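Local atomic coordinates of predicted transcriptional regulator (Clostridium thermocellum, PDB entry 1XMA), a protein that probably binds DNA as a dimer through a winged-helix domain and regulates transcription, as other members of the PadR-like family do. Residues G40-I45 against E70-K75; T44-L49 against Y58-N63. All coordinates share one frame; numbering follows the deposited sequence.

Interaction 1: G40-I45 against E70-K75; sequences GYVDTI and ELYVIK
Y72 meets V42 and I45 where the loop between helices 57-67 and 76-88 passes helix 35-52. In the winged helix-turn-helix fold expected of a PadR-like regulator, this loop is the turn joining the two helices of the DNA-binding motif. V42 CG2 lies 3.3 Å from Y72 OH, a short van der Waals contact of a methyl with a phenolic oxygen, and the two side chains cross at about a right angle. I45 reaches the same ring obliquely, its CD1 4.2 Å from Y72 CE2. Y72 holds its CG anti to the backbone N (chi1 177°), which sends the ring out from the loop to helix 35-52. Beyond the ring, V42 CG1 packs against I74 CD1 at 4.3 Å, so the two methyls of one valine serve two loop residues. A branched valine suits this place because it is broad but short. No hydrogen bond crosses the contact; V42 and I45 are buried, while Y72 and I74 stay partly exposed. I38 and I64 also pack on Y72, V42 rests on A82 of helix 76-88, and V131 of the second subunit touches Y72 from across the dimer. The loop itself is tied to T68, just past helix 57-67, by a hydrogen bond from Y72 N to T68 OG1. The chain runs on extended through Y72 and V73, and I74 N stands 4.2 Å above the plane of the Y72 ring, offset toward its rim.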
ATOM      1  N   GLY B  40       1.648  -1.103  -5.636  1.00 28.51           N
ATOM      2  CA  GLY B  40       2.840  -0.280  -5.498  1.00 24.52           C
ATOM      3  C   GLY B  40       4.176  -1.016  -5.424  1.00 24.20           C
ATOM      4  O   GLY B  40       5.221  -0.414  -5.690  1.00 24.42           O
ATOM      5  N   TYR B  41       4.163  -2.308  -5.088  1.00 24.00           N
ATOM      6  CA  TYR B  41       5.430  -3.029  -4.820  1.00 24.19           C
ATOM      7  C   TYR B  41       5.785  -4.216  -5.700  1.00 22.91           C
ATOM      8  O   TYR B  41       6.845  -4.807  -5.536  1.00 27.48           O
ATOM      9  CB  TYR B  41       5.579  -3.331  -3.320  1.00 24.83           C
ATOM     10  CG  TYR B  41       5.832  -2.027  -2.594  1.00 27.79           C
ATOM     11  CD1 TYR B  41       7.120  -1.478  -2.537  1.00 26.52           C
ATOM     12  CD2 TYR B  41       4.772  -1.300  -2.032  1.00 26.21           C
ATOM     13  CE1 TYR B  41       7.351  -0.246  -1.915  1.00 28.71           C
ATOM     14  CE2 TYR B  41       4.990  -0.068  -1.410  1.00 28.14           C
ATOM     15  CZ  TYR B  41       6.277   0.449  -1.349  1.00 28.04           C
ATOM     16  OH  TYR B  41       6.490   1.645  -0.728  1.00 27.57           O
ATOM     17  N   VAL B  42       4.914  -4.519  -6.661  1.00 23.92           N
ATOM     18  CA  VAL B  42       5.097  -5.621  -7.598  1.00 23.89           C
ATOM     19  C   VAL B  42       6.492  -5.594  -8.198  1.00 23.50           C
ATOM     20  O   VAL B  42       7.260  -6.573  -8.066  1.00 26.05           O
ATOM     21  CB  VAL B  42       3.923  -5.626  -8.714  1.00 27.32           C
ATOM     22  CG1 VAL B  42       4.338  -6.278 -10.037  1.00 22.99           C
ATOM     23  CG2 VAL B  42       2.712  -6.304  -8.181  1.00 26.97           C
ATOM     24  N   ASP B  43       6.839  -4.470  -8.830  1.00 24.90           N
ATOM     25  CA  ASP B  43       8.149  -4.318  -9.495  1.00 24.74           C
ATOM     26  C   ASP B  43       9.311  -4.489  -8.536  1.00 23.13           C
ATOM     27  O   ASP B  43      10.318  -5.138  -8.870  1.00 23.05           O
ATOM     28  CB  ASP B  43       8.249  -2.971 -10.190  1.00 24.03           C
ATOM     29  CG  ASP B  43       7.249  -2.830 -11.334  1.00 27.67           C
ATOM     30  OD1 ASP B  43       6.433  -3.737 -11.544  1.00 30.23           O
ATOM     31  OD2 ASP B  43       7.272  -1.807 -12.023  1.00 29.69           O
ATOM     32  N   THR B  44       9.177  -3.888  -7.355  1.00 19.31           N
ATOM     33  CA  THR B  44      10.197  -3.961  -6.311  1.00 18.58           C
ATOM     34  C   THR B  44      10.384  -5.405  -5.815  1.00 18.90           C
ATOM     35  O   THR B  44      11.503  -5.831  -5.600  1.00 21.39           O
ATOM     36  CB  THR B  44       9.824  -3.027  -5.136  1.00 22.44           C
ATOM     37  OG1 THR B  44       9.578  -1.707  -5.649  1.00 21.81           O
ATOM     38  CG2 THR B  44      10.939  -2.994  -4.058  1.00 20.47           C
ATOM     39  N   ILE B  45       9.275  -6.141  -5.651  1.00 18.52           N
ATOM     40  CA  ILE B  45       9.303  -7.575  -5.316  1.00 19.49           C
ATOM     41  C   ILE B  45       9.997  -8.443  -6.405  1.00 20.65           C
ATOM     42  O   ILE B  45      10.746  -9.345  -6.095  1.00 24.18           O
ATOM     43  CB  ILE B  45       7.838  -8.108  -5.025  1.00 19.11           C
ATOM     44  CG1 ILE B  45       7.277  -7.488  -3.733  1.00 18.21           C
ATOM     45  CG2 ILE B  45       7.784  -9.646  -5.047  1.00 18.12           C
ATOM     46  CD1 ILE B  45       5.829  -7.887  -3.382  1.00 16.53           C
ATOM     47  N   GLU B  70       2.076 -18.425   0.829  1.00 31.48           N
ATOM     48  CA  GLU B  70       0.799 -18.438   0.083  1.00 31.77           C
ATOM     49  C   GLU B  70      -0.057 -17.173   0.247  1.00 29.23           C
ATOM     50  O   GLU B  70      -1.158 -17.114  -0.264  1.00 29.71           O
ATOM     51  CB  GLU B  70      -0.040 -19.686   0.437  1.00 34.93           C
ATOM     52  CG  GLU B  70       0.587 -21.020  -0.012  1.00 36.71           C
ATOM     53  CD  GLU B  70       0.664 -21.158  -1.522  1.00 38.34           C
ATOM     54  OE1 GLU B  70      -0.404 -21.260  -2.165  1.00 40.83           O
ATOM     55  OE2 GLU B  70       1.793 -21.159  -2.062  1.00 38.53           O
ATOM     56  N   LEU B  71       0.453 -16.166   0.957  1.00 28.78           N
ATOM     57  CA  LEU B  71      -0.300 -14.925   1.182  1.00 25.07           C
ATOM     58  C   LEU B  71      -0.390 -14.084  -0.077  1.00 26.06           C
ATOM     59  O   LEU B  71      -1.352 -13.367  -0.267  1.00 25.30           O
ATOM     60  CB  LEU B  71       0.294 -14.101   2.323  1.00 25.43           C
ATOM     61  CG  LEU B  71       0.112 -14.586   3.769  1.00 24.56           C
ATOM     62  CD1 LEU B  71       0.997 -13.781   4.698  1.00 21.64           C
ATOM     63  CD2 LEU B  71      -1.342 -14.474   4.167  1.00 21.10           C
ATOM     64  N   TYR B  72       0.606 -14.176  -0.951  1.00 28.03           N
ATOM     65  CA  TYR B  72       0.520 -13.447  -2.205  1.00 28.10           C
ATOM     66  C   TYR B  72       0.853 -14.340  -3.385  1.00 28.87           C
ATOM     67  O   TYR B  72       1.978 -14.830  -3.525  1.00 29.38           O
ATOM     68  CB  TYR B  72       1.351 -12.149  -2.152  1.00 30.68           C
ATOM     69  CG  TYR B  72       1.397 -11.338  -3.436  1.00 30.78           C
ATOM     70  CD1 TYR B  72       0.243 -11.128  -4.204  1.00 29.94           C
ATOM     71  CD2 TYR B  72       2.601 -10.764  -3.872  1.00 30.07           C
ATOM     72  CE1 TYR B  72       0.286 -10.389  -5.398  1.00 28.37           C
ATOM     73  CE2 TYR B  72       2.657 -10.022  -5.057  1.00 31.35           C
ATOM     74  CZ  TYR B  72       1.503  -9.845  -5.815  1.00 30.88           C
ATOM     75  OH  TYR B  72       1.567  -9.107  -6.977  1.00 32.37           O
ATOM     76  N   VAL B  73      -0.168 -14.586  -4.204  1.00 29.97           N
ATOM     77  CA  VAL B  73       0.012 -15.257  -5.466  1.00 31.92           C
ATOM     78  C   VAL B  73      -0.215 -14.238  -6.579  1.00 31.61           C
ATOM     79  O   VAL B  73      -1.248 -13.581  -6.633  1.00 33.64           O
ATOM     80  CB  VAL B  73      -0.873 -16.566  -5.602  1.00 35.76           C
ATOM     81  CG1 VAL B  73      -0.864 -17.377  -4.287  1.00 33.72           C
ATOM     82  CG2 VAL B  73      -2.313 -16.250  -5.996  1.00 40.47           C
ATOM     83  N   ILE B  74       0.777 -14.077  -7.438  1.00 30.97           N
ATOM     84  CA  ILE B  74       0.702 -13.076  -8.489  1.00 32.04           C
ATOM     85  C   ILE B  74       0.031 -13.647  -9.752  1.00 32.95           C
ATOM     86  O   ILE B  74       0.282 -14.802 -10.119  1.00 33.49           O
ATOM     87  CB  ILE B  74       2.108 -12.447  -8.778  1.00 31.53           C
ATOM     88  CG1 ILE B  74       1.993 -11.240  -9.720  1.00 29.46           C
ATOM     89  CG2 ILE B  74       3.117 -13.510  -9.275  1.00 33.17           C
ATOM     90  CD1 ILE B  74       3.256 -10.408  -9.814  1.00 31.47           C
ATOM     91  N   LYS B  75      -0.844 -12.840 -10.374  1.00 34.53           N
ATOM     92  CA  LYS B  75      -1.491 -13.147 -11.669  1.00 36.74           C
ATOM     93  C   LYS B  75      -0.445 -13.133 -12.782  1.00 36.96           C
ATOM     94  O   LYS B  75       0.464 -12.286 -12.769  1.00 37.19           O
ATOM     95  CB  LYS B  75      -2.540 -12.074 -12.000  1.00 37.96           C
ATOM     96  CG  LYS B  75      -3.967 -12.329 -11.526  1.00 42.11           C
ATOM     97  CD  LYS B  75      -4.829 -11.019 -11.433  1.00 42.38           C
ATOM     98  CE  LYS B  75      -4.721 -10.101 -12.677  1.00 45.58           C
ATOM     99  NZ  LYS B  75      -5.370 -10.658 -13.922  1.00 47.66           N
TER

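Interaction 2: T44-L49 against Y58-N63; sequences TIILSL and YEISKN
L49 CG lies anti to its carbonyl carbon (chi1 -75°), which carries CD1 to helix 57-67; in I60 the same setting of CG1 (chi1 -70°) leaves CG2 anti to the backbone N, and it is CG2 that faces L49 CD1 and I46 CG1. L49 CD1 lies 4.2 Å from I60 CG2 and closer still, at 3.7 Å, to I60 O, so the leucine packs on the backbone of helix 57-67 as well as on its side chains. Both of its methyls then touch N63, with CD1 and CD2 each 4.0 Å from N63 CB. Asparagine thus offers its aliphatic CB to the leucine, while its amide lies farther from it; N63 as a whole is partly exposed. I46 comes in one turn earlier and crosses I60 at about a right angle, CG1 to I60 CG2 at 4.1 Å. One isoleucine branch therefore receives two partners, and branched aliphatic residues suit a joint with no hydrogen bond across it. L79, A82 and L86 of helix 76-88 pack on I46, F83 of the same helix packs on I60, and F135 of the second subunit packs on L49. Within helix 57-67, S61 OG donates to Y58 O at 3.2 Å. The local axes cross at 108° and come no closer than 10.5 Å, a steep crossing consistent with the three-helix core of a winged-helix domain.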
ATOM      1  N   THR B  44       9.177  -3.888  -7.355  1.00 19.31           N
ATOM      2  CA  THR B  44      10.197  -3.961  -6.311  1.00 18.58           C
ATOM      3  C   THR B  44      10.384  -5.405  -5.815  1.00 18.90           C
ATOM      4  O   THR B  44      11.503  -5.831  -5.600  1.00 21.39           O
ATOM      5  CB  THR B  44       9.824  -3.027  -5.136  1.00 22.44           C
ATOM      6  OG1 THR B  44       9.578  -1.707  -5.649  1.00 21.81           O
ATOM      7  CG2 THR B  44      10.939  -2.994  -4.058  1.00 20.47           C
ATOM      8  N   ILE B  45       9.275  -6.141  -5.651  1.00 18.52           N
ATOM      9  CA  ILE B  45       9.303  -7.575  -5.316  1.00 19.49           C
ATOM     10  C   ILE B  45       9.997  -8.443  -6.405  1.00 20.65           C
ATOM     11  O   ILE B  45      10.746  -9.345  -6.095  1.00 24.18           O
ATOM     12  CB  ILE B  45       7.838  -8.108  -5.025  1.00 19.11           C
ATOM     13  CG1 ILE B  45       7.277  -7.488  -3.733  1.00 18.21           C
ATOM     14  CG2 ILE B  45       7.784  -9.646  -5.047  1.00 18.12           C
ATOM     15  CD1 ILE B  45       5.829  -7.887  -3.382  1.00 16.53           C
ATOM     16  N   ILE B  46       9.726  -8.162  -7.675  1.00 22.97           N
ATOM     17  CA  ILE B  46      10.380  -8.857  -8.791  1.00 23.07           C
ATOM     18  C   ILE B  46      11.859  -8.527  -8.875  1.00 23.72           C
ATOM     19  O   ILE B  46      12.675  -9.419  -9.090  1.00 25.82           O
ATOM     20  CB  ILE B  46       9.705  -8.563 -10.156  1.00 23.48           C
ATOM     21  CG1 ILE B  46       8.323  -9.240 -10.216  1.00 24.49           C
ATOM     22  CG2 ILE B  46      10.609  -9.050 -11.318  1.00 21.42           C
ATOM     23  CD1 ILE B  46       7.343  -8.592 -11.182  1.00 24.44           C
ATOM     24  N   LEU B  47      12.197  -7.254  -8.673  1.00 21.82           N
ATOM     25  CA  LEU B  47      13.588  -6.809  -8.603  1.00 19.46           C
ATOM     26  C   LEU B  47      14.343  -7.450  -7.445  1.00 22.08           C
ATOM     27  O   LEU B  47      15.520  -7.832  -7.576  1.00 21.91           O
ATOM     28  CB  LEU B  47      13.644  -5.281  -8.488  1.00 19.68           C
ATOM     29  CG  LEU B  47      13.178  -4.495  -9.721  1.00 20.72           C
ATOM     30  CD1 LEU B  47      13.209  -3.021  -9.427  1.00 20.83           C
ATOM     31  CD2 LEU B  47      14.021  -4.839 -10.985  1.00 19.50           C
ATOM     32  N   SER B  48      13.656  -7.558  -6.315  1.00 20.85           N
ATOM     33  CA  SER B  48      14.199  -8.164  -5.122  1.00 22.89           C
ATOM     34  C   SER B  48      14.643  -9.624  -5.376  1.00 21.51           C
ATOM     35  O   SER B  48      15.722 -10.038  -4.951  1.00 19.12           O
ATOM     36  CB  SER B  48      13.144  -8.108  -4.023  1.00 22.51           C
ATOM     37  OG  SER B  48      13.575  -8.801  -2.894  1.00 24.56           O
ATOM     38  N   LEU B  49      13.807 -10.386  -6.074  1.00 18.96           N
ATOM     39  CA  LEU B  49      14.156 -11.750  -6.459  1.00 20.89           C
ATOM     40  C   LEU B  49      15.314 -11.824  -7.457  1.00 22.56           C
ATOM     41  O   LEU B  49      16.149 -12.744  -7.382  1.00 23.65           O
ATOM     42  CB  LEU B  49      12.940 -12.503  -6.989  1.00 18.61           C
ATOM     43  CG  LEU B  49      11.971 -12.944  -5.887  1.00 20.63           C
ATOM     44  CD1 LEU B  49      10.601 -13.339  -6.476  1.00 22.92           C
ATOM     45  CD2 LEU B  49      12.556 -14.084  -5.059  1.00 15.51           C
ATOM     46  N   TYR B  58       7.998 -18.307 -14.553  1.00 26.96           N
ATOM     47  CA  TYR B  58       7.418 -19.284 -13.630  1.00 27.31           C
ATOM     48  C   TYR B  58       8.138 -19.418 -12.290  1.00 25.00           C
ATOM     49  O   TYR B  58       7.491 -19.510 -11.244  1.00 30.22           O
ATOM     50  CB  TYR B  58       7.228 -20.673 -14.231  1.00 31.77           C
ATOM     51  CG  TYR B  58       6.589 -21.591 -13.184  1.00 33.24           C
ATOM     52  CD1 TYR B  58       5.284 -21.328 -12.699  1.00 32.11           C
ATOM     53  CD2 TYR B  58       7.302 -22.671 -12.629  1.00 32.66           C
ATOM     54  CE1 TYR B  58       4.694 -22.129 -11.737  1.00 33.63           C
ATOM     55  CE2 TYR B  58       6.716 -23.487 -11.645  1.00 34.26           C
ATOM     56  CZ  TYR B  58       5.407 -23.205 -11.210  1.00 34.46           C
ATOM     57  OH  TYR B  58       4.802 -23.988 -10.256  1.00 35.54           O
ATOM     58  N   GLU B  59       9.456 -19.441 -12.313  1.00 24.50           N
ATOM     59  CA  GLU B  59      10.223 -19.472 -11.071  1.00 24.09           C
ATOM     60  C   GLU B  59       9.936 -18.271 -10.164  1.00 24.28           C
ATOM     61  O   GLU B  59       9.852 -18.417  -8.949  1.00 24.37           O
ATOM     62  CB  GLU B  59      11.701 -19.518 -11.377  1.00 24.25           C
ATOM     63  CG  GLU B  59      12.546 -19.705 -10.146  1.00 27.19           C
ATOM     64  CD  GLU B  59      13.969 -19.984 -10.477  1.00 28.37           C
ATOM     65  OE1 GLU B  59      14.393 -21.126 -10.227  1.00 30.99           O
ATOM     66  OE2 GLU B  59      14.660 -19.073 -10.994  1.00 28.84           O
ATOM     67  N   ILE B  60       9.794 -17.090 -10.763  1.00 24.16           N
ATOM     68  CA  ILE B  60       9.553 -15.840 -10.015  1.00 23.82           C
ATOM     69  C   ILE B  60       8.216 -15.857  -9.268  1.00 23.98           C
ATOM     70  O   ILE B  60       8.173 -15.588  -8.066  1.00 22.40           O
ATOM     71  CB  ILE B  60       9.715 -14.604 -10.961  1.00 28.06           C
ATOM     72  CG1 ILE B  60      11.200 -14.446 -11.321  1.00 26.66           C
ATOM     73  CG2 ILE B  60       9.078 -13.310 -10.369  1.00 27.82           C
ATOM     74  CD1 ILE B  60      11.554 -13.184 -12.041  1.00 31.44           C
ATOM     75  N   SER B  61       7.131 -16.199  -9.976  1.00 26.20           N
ATOM     76  CA  SER B  61       5.792 -16.312  -9.371  1.00 28.82           C
ATOM     77  C   SER B  61       5.700 -17.449  -8.346  1.00 28.42           C
ATOM     78  O   SER B  61       5.053 -17.312  -7.298  1.00 27.48           O
ATOM     79  CB  SER B  61       4.725 -16.519 -10.448  1.00 33.04           C
ATOM     80  OG  SER B  61       4.854 -17.793 -11.039  1.00 37.34           O
ATOM     81  N   LYS B  62       6.334 -18.573  -8.660  1.00 26.52           N
ATOM     82  CA  LYS B  62       6.459 -19.650  -7.700  1.00 27.03           C
ATOM     83  C   LYS B  62       7.148 -19.139  -6.434  1.00 24.22           C
ATOM     84  O   LYS B  62       6.683 -19.393  -5.330  1.00 25.64           O
ATOM     85  CB  LYS B  62       7.230 -20.831  -8.312  1.00 28.97           C
ATOM     86  CG  LYS B  62       7.365 -22.046  -7.398  1.00 29.28           C
ATOM     87  CD  LYS B  62       7.910 -23.244  -8.146  1.00 30.16           C
ATOM     88  CE  LYS B  62       9.450 -23.198  -8.227  1.00 34.86           C
ATOM     89  NZ  LYS B  62      10.043 -24.467  -8.814  1.00 36.22           N
ATOM     90  N   ASN B  63       8.243 -18.410  -6.605  1.00 22.44           N
ATOM     91  CA  ASN B  63       9.008 -17.886  -5.476  1.00 24.47           C
ATOM     92  C   ASN B  63       8.230 -16.863  -4.642  1.00 24.45           C
ATOM     93  O   ASN B  63       8.291 -16.888  -3.407  1.00 26.26           O
ATOM     94  CB  ASN B  63      10.333 -17.295  -5.950  1.00 26.75           C
ATOM     95  CG  ASN B  63      11.425 -18.346  -6.091  1.00 29.47           C
ATOM     96  OD1 ASN B  63      11.441 -19.326  -5.358  1.00 32.83           O
ATOM     97  ND2 ASN B  63      12.344 -18.137  -7.028  1.00 26.02           N
TER

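In the fold
Both interactions use helix 35-52, and I45 and T44 belong to the stretches of both. Interaction 2 is buried: helix packs on helix through aliphatic branches close to the centre of the chain. Interaction 1 lies about 8 Å from it, centre to centre, and is only partly buried; there a loop meets the helix through a tyrosine whose polar end is drawn into an otherwise apolar contact. The two join directly, since I74 CG2 lies 3.6 Å from S61 CB. Together they set helix 57-67 and the turn that follows it against helix 35-52, while the second subunit reaches both contacts, V131 packing at interaction 1 and F135 at both.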